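Long-range contact in SC_2cx5 (PDB 3RIJ), which is a designed epitope scaffold, made by backbone grafting on a Thermus thermophilus aminoacyl-tRNA editing domain protein, probably to present a linear HIV epitope: residues K49-G54 against F62-K67. The protein carries 4 engineered substitutions. Residues are numbered along the deposited sequence; the frame is centred on the assembly and turned at random.
Sequences KSLVYG and FLVSGK. Engineered in segment 49-54: Y53 (natural residue Phe), G54 (natural residue Val).
F62 turns the edge of its ring toward the face of Y53, an engineered residue. The planes stand at 88°. The ring centroids are 5.7 Å apart, an offset edge-to-face pair. F62 CD1 makes the closest approach, 3.9 Å from Y53 CD2. Next along the same face, L51 and V64 cross at about a right angle. L51 CD2 lies 3.5 Å from V64 CG2, the methyl that a chi1 of -176° sets anti to the carbonyl carbon of V64. The K49 chain, also on this face, bends at chi3, -59°, and its CE comes 3.6 Å from S65 O. Its NZ hydrogen-bonds to N68 O, just beyond 62-67. The two segments are neighbouring arms of a beta hairpin, strands 47-55 and 58-65, within the mixed sheet of the aminoacyl-tRNA editing domain. Pairs K49-V64 and L51-F62 are antiparallel hydrogen-bonded. S50-L63 between them is non-hydrogen-bonded. K49 N donates to V64 O at 3.0 Å, and V64 N donates back to K49 O. On the other face, S50 OG touches L63 CD2 at 3.5 Å and hydrogen-bonds to V102 O. The F62 ring also meets that of Y114 of strand 113-116, with the planes not far from parallel.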
loop_
_atom_site.group_PDB
_atom_site.type_symbol
_atom_site.label_atom_id
_atom_site.label_comp_id
_atom_site.label_asym_id
_atom_site.label_seq_id
_atom_site.Cartn_x
_atom_site.Cartn_y
_atom_site.Cartn_z
ATOM N N LYS A 49 4.451 -0.023 0.837
ATOM C CA LYS A 49 4.278 -1.129 -0.115
ATOM C C LYS A 49 3.037 -1.935 0.250
ATOM O O LYS A 49 2.889 -2.376 1.386
ATOM C CB LYS A 49 5.484 -2.062 -0.084
ATOM C CG LYS A 49 6.768 -1.440 -0.630
ATOM C CD LYS A 49 7.946 -2.350 -0.380
ATOM C CE LYS A 49 8.119 -2.618 1.119
ATOM N NZ LYS A 49 9.168 -3.648 1.395
ATOM N N SER A 50 2.144 -2.100 -0.720
ATOM C CA SER A 50 0.905 -2.856 -0.539
ATOM C C SER A 50 1.126 -4.275 -1.036
ATOM O O SER A 50 0.990 -4.544 -2.227
ATOM C CB SER A 50 -0.230 -2.217 -1.337
ATOM O OG SER A 50 -0.497 -0.915 -0.866
ATOM N N LEU A 51 1.465 -5.174 -0.118
ATOM C CA LEU A 51 1.734 -6.572 -0.440
ATOM C C LEU A 51 0.524 -7.492 -0.240
ATOM O O LEU A 51 -0.090 -7.517 0.844
ATOM C CB LEU A 51 2.909 -7.062 0.409
ATOM C CG LEU A 51 4.324 -6.575 0.048
ATOM C CD1 LEU A 51 4.284 -5.352 -0.863
ATOM C CD2 LEU A 51 5.080 -6.261 1.341
ATOM N N VAL A 52 0.200 -8.249 -1.291
ATOM C CA VAL A 52 -0.933 -9.181 -1.267
ATOM C C VAL A 52 -0.506 -10.616 -1.030
ATOM O O VAL A 52 0.285 -11.183 -1.788
ATOM C CB VAL A 52 -1.722 -9.178 -2.586
ATOM C CG1 VAL A 52 -2.796 -10.256 -2.538
ATOM C CG2 VAL A 52 -2.370 -7.826 -2.812
ATOM N N TYR A 53 -1.052 -11.205 0.023
ATOM C CA TYR A 53 -0.749 -12.585 0.365
ATOM C C TYR A 53 -2.088 -13.316 0.413
ATOM O O TYR A 53 -3.112 -12.713 0.757
ATOM C CB TYR A 53 -0.029 -12.646 1.720
ATOM C CG TYR A 53 1.457 -12.349 1.621
ATOM C CD1 TYR A 53 2.407 -13.334 1.909
ATOM C CD2 TYR A 53 1.917 -11.099 1.197
ATOM C CE1 TYR A 53 3.779 -13.083 1.775
ATOM C CE2 TYR A 53 3.287 -10.842 1.057
ATOM C CZ TYR A 53 4.204 -11.842 1.345
ATOM O OH TYR A 53 5.552 -11.625 1.167
ATOM N N GLY A 54 -2.081 -14.601 0.061
ATOM C CA GLY A 54 -3.306 -15.381 0.046
ATOM C C GLY A 54 -3.380 -16.477 1.095
ATOM O O GLY A 54 -2.524 -17.379 1.154
ATOM N N PHE A 62 -0.995 -6.379 3.032
ATOM C CA PHE A 62 0.037 -5.982 3.980
ATOM C C PHE A 62 0.706 -4.672 3.519
ATOM O O PHE A 62 1.335 -4.625 2.468
ATOM C CB PHE A 62 1.082 -7.088 4.137
ATOM C CG PHE A 62 0.594 -8.266 4.926
ATOM C CD1 PHE A 62 0.126 -9.415 4.288
ATOM C CD2 PHE A 62 0.542 -8.205 6.315
ATOM C CE1 PHE A 62 -0.387 -10.468 5.023
ATOM C CE2 PHE A 62 0.026 -9.261 7.059
ATOM C CZ PHE A 62 -0.440 -10.392 6.415
ATOM N N LEU A 63 0.535 -3.618 4.313
ATOM C CA LEU A 63 1.097 -2.293 4.042
ATOM C C LEU A 63 2.392 -2.247 4.855
ATOM O O LEU A 63 2.363 -2.127 6.078
ATOM C CB LEU A 63 0.111 -1.209 4.513
ATOM C CG LEU A 63 -1.317 -1.391 4.003
ATOM C CD1 LEU A 63 -2.258 -0.493 4.746
ATOM C CD2 LEU A 63 -1.366 -1.094 2.517
ATOM N N VAL A 64 3.523 -2.342 4.162
ATOM C CA VAL A 64 4.839 -2.407 4.801
ATOM C C VAL A 64 5.759 -1.230 4.530
ATOM O O VAL A 64 5.728 -0.625 3.453
ATOM C CB VAL A 64 5.590 -3.703 4.368
ATOM C CG1 VAL A 64 6.926 -3.827 5.125
ATOM C CG2 VAL A 64 4.702 -4.935 4.603
ATOM N N SER A 65 6.591 -0.923 5.522
ATOM C CA SER A 65 7.541 0.178 5.425
ATOM C C SER A 65 8.553 -0.088 4.323
ATOM O O SER A 65 9.110 -1.186 4.227
ATOM C CB SER A 65 8.274 0.374 6.760
ATOM O OG SER A 65 9.242 1.403 6.671
ATOM N N GLY A 66 8.788 0.930 3.493
ATOM C CA GLY A 66 9.736 0.810 2.397
ATOM C C GLY A 66 11.130 0.345 2.793
ATOM O O GLY A 66 11.843 -0.257 1.986
ATOM N N LYS A 67 11.528 0.617 4.032
ATOM C CA LYS A 67 12.842 0.194 4.495
ATOM C C LYS A 67 12.776 -1.161 5.180
ATOM O O LYS A 67 13.803 -1.688 5.598
ATOM C CB LYS A 67 13.411 1.201 5.490
ATOM C CG LYS A 67 12.746 1.134 6.833
ATOM C CD LYS A 67 13.423 2.029 7.831
ATOM C CE LYS A 67 12.780 1.859 9.186
ATOM N NZ LYS A 67 11.341 2.246 9.160
#